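Local coordinates for EreC (Klebsiella pneumoniae, PDB 6XCQ), which probably inactivates macrolide antibiotics such as erythromycin by hydrolysing their lactone ester, as an erythromycin esterase linked to macrolide resistance, at residues Ile95-Gly100 with Ser105-Tyr110. The protein carries 1 engineered substitution. Numbering follows the deposited sequence.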
ATOM      1  N   ILE A  95      -0.987  -9.896  -5.909  1.00 18.53           N
ATOM      2  CA  ILE A  95      -1.268  -9.075  -4.736  1.00 13.34           C
ATOM      3  C   ILE A  95      -0.234  -7.962  -4.674  1.00 21.77           C
ATOM      4  O   ILE A  95       0.971  -8.229  -4.730  1.00 17.62           O
ATOM      5  CB  ILE A  95      -1.229  -9.902  -3.441  1.00 15.30           C
ATOM      6  CG1 ILE A  95      -2.341 -10.966  -3.458  1.00 21.90           C
ATOM      7  CG2 ILE A  95      -1.377  -8.992  -2.217  1.00 20.28           C
ATOM      8  CD1 ILE A  95      -2.516 -11.669  -2.144  1.00 31.39           C
ATOM      9  N   GLY A  96      -0.690  -6.727  -4.531  1.00 16.72           N
ATOM     10  CA  GLY A  96       0.198  -5.583  -4.398  1.00 15.48           C
ATOM     11  C   GLY A  96       0.195  -5.082  -2.966  1.00 20.12           C
ATOM     12  O   GLY A  96      -0.857  -5.025  -2.327  1.00 18.40           O
ATOM     13  N   LEU A  97       1.375  -4.713  -2.475  1.00 17.70           N
ATOM     14  CA  LEU A  97       1.555  -4.264  -1.103  1.00 18.55           C
ATOM     15  C   LEU A  97       2.220  -2.896  -1.071  1.00 21.23           C
ATOM     16  O   LEU A  97       2.975  -2.522  -1.978  1.00 15.69           O
ATOM     17  CB  LEU A  97       2.423  -5.253  -0.304  1.00 15.68           C
ATOM     18  CG  LEU A  97       2.102  -6.740  -0.444  1.00 19.74           C
ATOM     19  CD1 LEU A  97       3.238  -7.567   0.117  1.00 19.42           C
ATOM     20  CD2 LEU A  97       0.807  -7.062   0.295  1.00 14.05           C
ATOM     21  N   GLU A  98       1.978  -2.171   0.023  1.00 12.89           N
ATOM     22  CA  GLU A  98       2.705  -0.938   0.321  1.00 12.52           C
ATOM     23  C   GLU A  98       4.125  -1.259   0.807  1.00 15.92           C
ATOM     24  O   GLU A  98       4.496  -1.051   1.962  1.00 16.84           O
ATOM     25  CB  GLU A  98       1.962  -0.110   1.365  1.00 16.79           C
ATOM     26  CG  GLU A  98       0.576   0.367   0.961  1.00 19.85           C
ATOM     27  CD  GLU A  98      -0.049   1.235   2.048  1.00 30.92           C
ATOM     28  OE1 GLU A  98      -0.968   0.770   2.770  1.00 29.96           O
ATOM     29  OE2 GLU A  98       0.396   2.391   2.192  1.00 32.57           O
ATOM     30  N   CYS A  99       4.940  -1.763  -0.112  1.00 15.05           N
ATOM     31  CA  CYS A  99       6.374  -1.831   0.103  1.00 15.52           C
ATOM     32  C   CYS A  99       7.035  -1.663  -1.259  1.00 15.64           C
ATOM     33  O   CYS A  99       6.367  -1.690  -2.297  1.00 16.29           O
ATOM     34  CB  CYS A  99       6.825  -3.161   0.714  1.00 11.00           C
ATOM     35  SG  CYS A  99       6.424  -4.583  -0.311  1.00 19.27           S
ATOM     36  N   GLY A 100       8.353  -1.502  -1.244  1.00 14.25           N
ATOM     37  CA  GLY A 100       9.091  -1.336  -2.481  1.00 12.73           C
ATOM     38  C   GLY A 100       9.235  -2.638  -3.244  1.00 15.50           C
ATOM     39  O   GLY A 100       8.992  -3.726  -2.725  1.00 13.86           O
ATOM     40  N   SER A 105      10.377  -8.520  -3.504  1.00 17.64           N
ATOM     41  CA  SER A 105      11.049  -9.707  -4.040  1.00 18.57           C
ATOM     42  C   SER A 105      11.496 -10.630  -2.913  1.00 17.59           C
ATOM     43  O   SER A 105      11.410 -11.857  -3.036  1.00 21.07           O
ATOM     44  CB  SER A 105      12.239  -9.308  -4.921  1.00 24.05           C
ATOM     45  OG  SER A 105      13.174  -8.554  -4.176  1.00 33.45           O
ATOM     46  N   ARG A 106      11.934 -10.055  -1.794  1.00 16.19           N
ATOM     47  CA  ARG A 106      12.288 -10.854  -0.626  1.00 16.71           C
ATOM     48  C   ARG A 106      11.065 -11.545  -0.039  1.00 22.62           C
ATOM     49  O   ARG A 106      11.146 -12.697   0.393  1.00 23.44           O
ATOM     50  CB  ARG A 106      12.958  -9.970   0.422  1.00 20.88           C
ATOM     51  CG  ARG A 106      14.207  -9.288  -0.111  1.00 28.73           C
ATOM     52  CD  ARG A 106      14.915  -8.507   0.970  1.00 39.22           C
ATOM     53  NE  ARG A 106      16.141  -7.903   0.460  1.00 48.60           N
ATOM     54  CZ  ARG A 106      16.350  -6.594   0.353  1.00 58.70           C
ATOM     55  NH1 ARG A 106      15.414  -5.727   0.734  1.00 44.18           N
ATOM     56  NH2 ARG A 106      17.506  -6.153  -0.129  1.00 54.36           N
ATOM     57  N   LEU A 107       9.921 -10.854  -0.005  1.00 16.57           N
ATOM     58  CA  LEU A 107       8.700 -11.516   0.433  1.00 16.58           C
ATOM     59  C   LEU A 107       8.335 -12.665  -0.503  1.00 24.32           C
ATOM     60  O   LEU A 107       7.849 -13.709  -0.053  1.00 17.76           O
ATOM     61  CB  LEU A 107       7.562 -10.503   0.543  1.00 16.98           C
ATOM     62  CG  LEU A 107       7.742  -9.378   1.582  1.00 13.43           C
ATOM     63  CD1 LEU A 107       6.545  -8.431   1.538  1.00 15.28           C
ATOM     64  CD2 LEU A 107       7.953  -9.914   3.007  1.00 12.52           C
ATOM     65  N   SER A 108       8.579 -12.505  -1.811  1.00 16.51           N
ATOM     66  CA  SER A 108       8.298 -13.591  -2.744  1.00 20.17           C
ATOM     67  C   SER A 108       9.172 -14.801  -2.451  1.00 17.91           C
ATOM     68  O   SER A 108       8.703 -15.945  -2.523  1.00 19.49           O
ATOM     69  CB  SER A 108       8.522 -13.138  -4.183  1.00 27.91           C
ATOM     70  OG  SER A 108       7.480 -12.299  -4.615  1.00 29.89           O
ATOM     71  N   GLU A 109      10.455 -14.569  -2.157  1.00 18.14           N
ATOM     72  CA  GLU A 109      11.321 -15.651  -1.699  1.00 21.93           C
ATOM     73  C   GLU A 109      10.717 -16.361  -0.497  1.00 25.92           C
ATOM     74  O   GLU A 109      10.763 -17.591  -0.401  1.00 28.34           O
ATOM     75  CB  GLU A 109      12.687 -15.103  -1.306  1.00 24.30           C
ATOM     76  CG  GLU A 109      13.646 -14.803  -2.424  1.00 48.79           C
ATOM     77  CD  GLU A 109      14.993 -14.418  -1.865  1.00 44.06           C
ATOM     78  OE1 GLU A 109      15.736 -15.333  -1.444  1.00 61.15           O
ATOM     79  OE2 GLU A 109      15.289 -13.202  -1.798  1.00 45.25           O
ATOM     80  N   TYR A 110      10.179 -15.591   0.451  1.00 19.93           N
ATOM     81  CA  TYR A 110       9.530 -16.190   1.608  1.00 18.23           C
ATOM     82  C   TYR A 110       8.387 -17.099   1.182  1.00 19.39           C
ATOM     83  O   TYR A 110       8.307 -18.256   1.606  1.00 22.82           O
ATOM     84  CB  TYR A 110       9.023 -15.092   2.542  1.00 20.40           C
ATOM     85  CG  TYR A 110       8.011 -15.572   3.559  1.00 23.26           C
ATOM     86  CD1 TYR A 110       8.407 -16.375   4.635  1.00 16.96           C
ATOM     87  CD2 TYR A 110       6.667 -15.218   3.454  1.00 18.03           C
ATOM     88  CE1 TYR A 110       7.483 -16.813   5.587  1.00 17.77           C
ATOM     89  CE2 TYR A 110       5.733 -15.643   4.406  1.00 14.19           C
ATOM     90  CZ  TYR A 110       6.151 -16.442   5.469  1.00 21.05           C
ATOM     91  OH  TYR A 110       5.244 -16.876   6.413  1.00 19.75           O
TER
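L97 and L107 meet methyl to methyl, with no flat group between them; the Y110 ring, one helix turn on from L107, has L107 O at its edge, in plane, and stays clear of segment 95-100. The contact is the strand-to-helix turn of a beta-alpha-beta crossover: strand 94-97 runs into helix 101-112, and the chain returns through helix 126-146 to the parallel neighbouring strand 151-154. Here the end of the strand and the turn face the first of those helices.

L97 CD1 and L107 CD1 lie 3.7 Å apart, the closest approach of the two segments. The side chains cross at a slant and each offers its CD1 alone; neither CD2 touches the other leucine. In L107 the CG lies opposite the carbonyl carbon (chi1 -63°), which carries the branch off the helix toward the strand.

C99 comes in from the turn, its SG 4.3 Å from the same L107 CD1. Between L97 and C99, E98 centres an inverse gamma turn, closed by a weak hydrogen bond from C99 N to L97 O. E98 itself reaches the other way, to a salt bridge with R281, while G100 is the N-cap of the helix. L152 of strand 151-154 touches both leucines, T128 of helix 126-146 also packs on L107, and L97, C99 and L107 are all buried.

C99 SG sits 4.4 Å from L97 CD1, so the sulfur lies about equally far from the two methyls that touch each other.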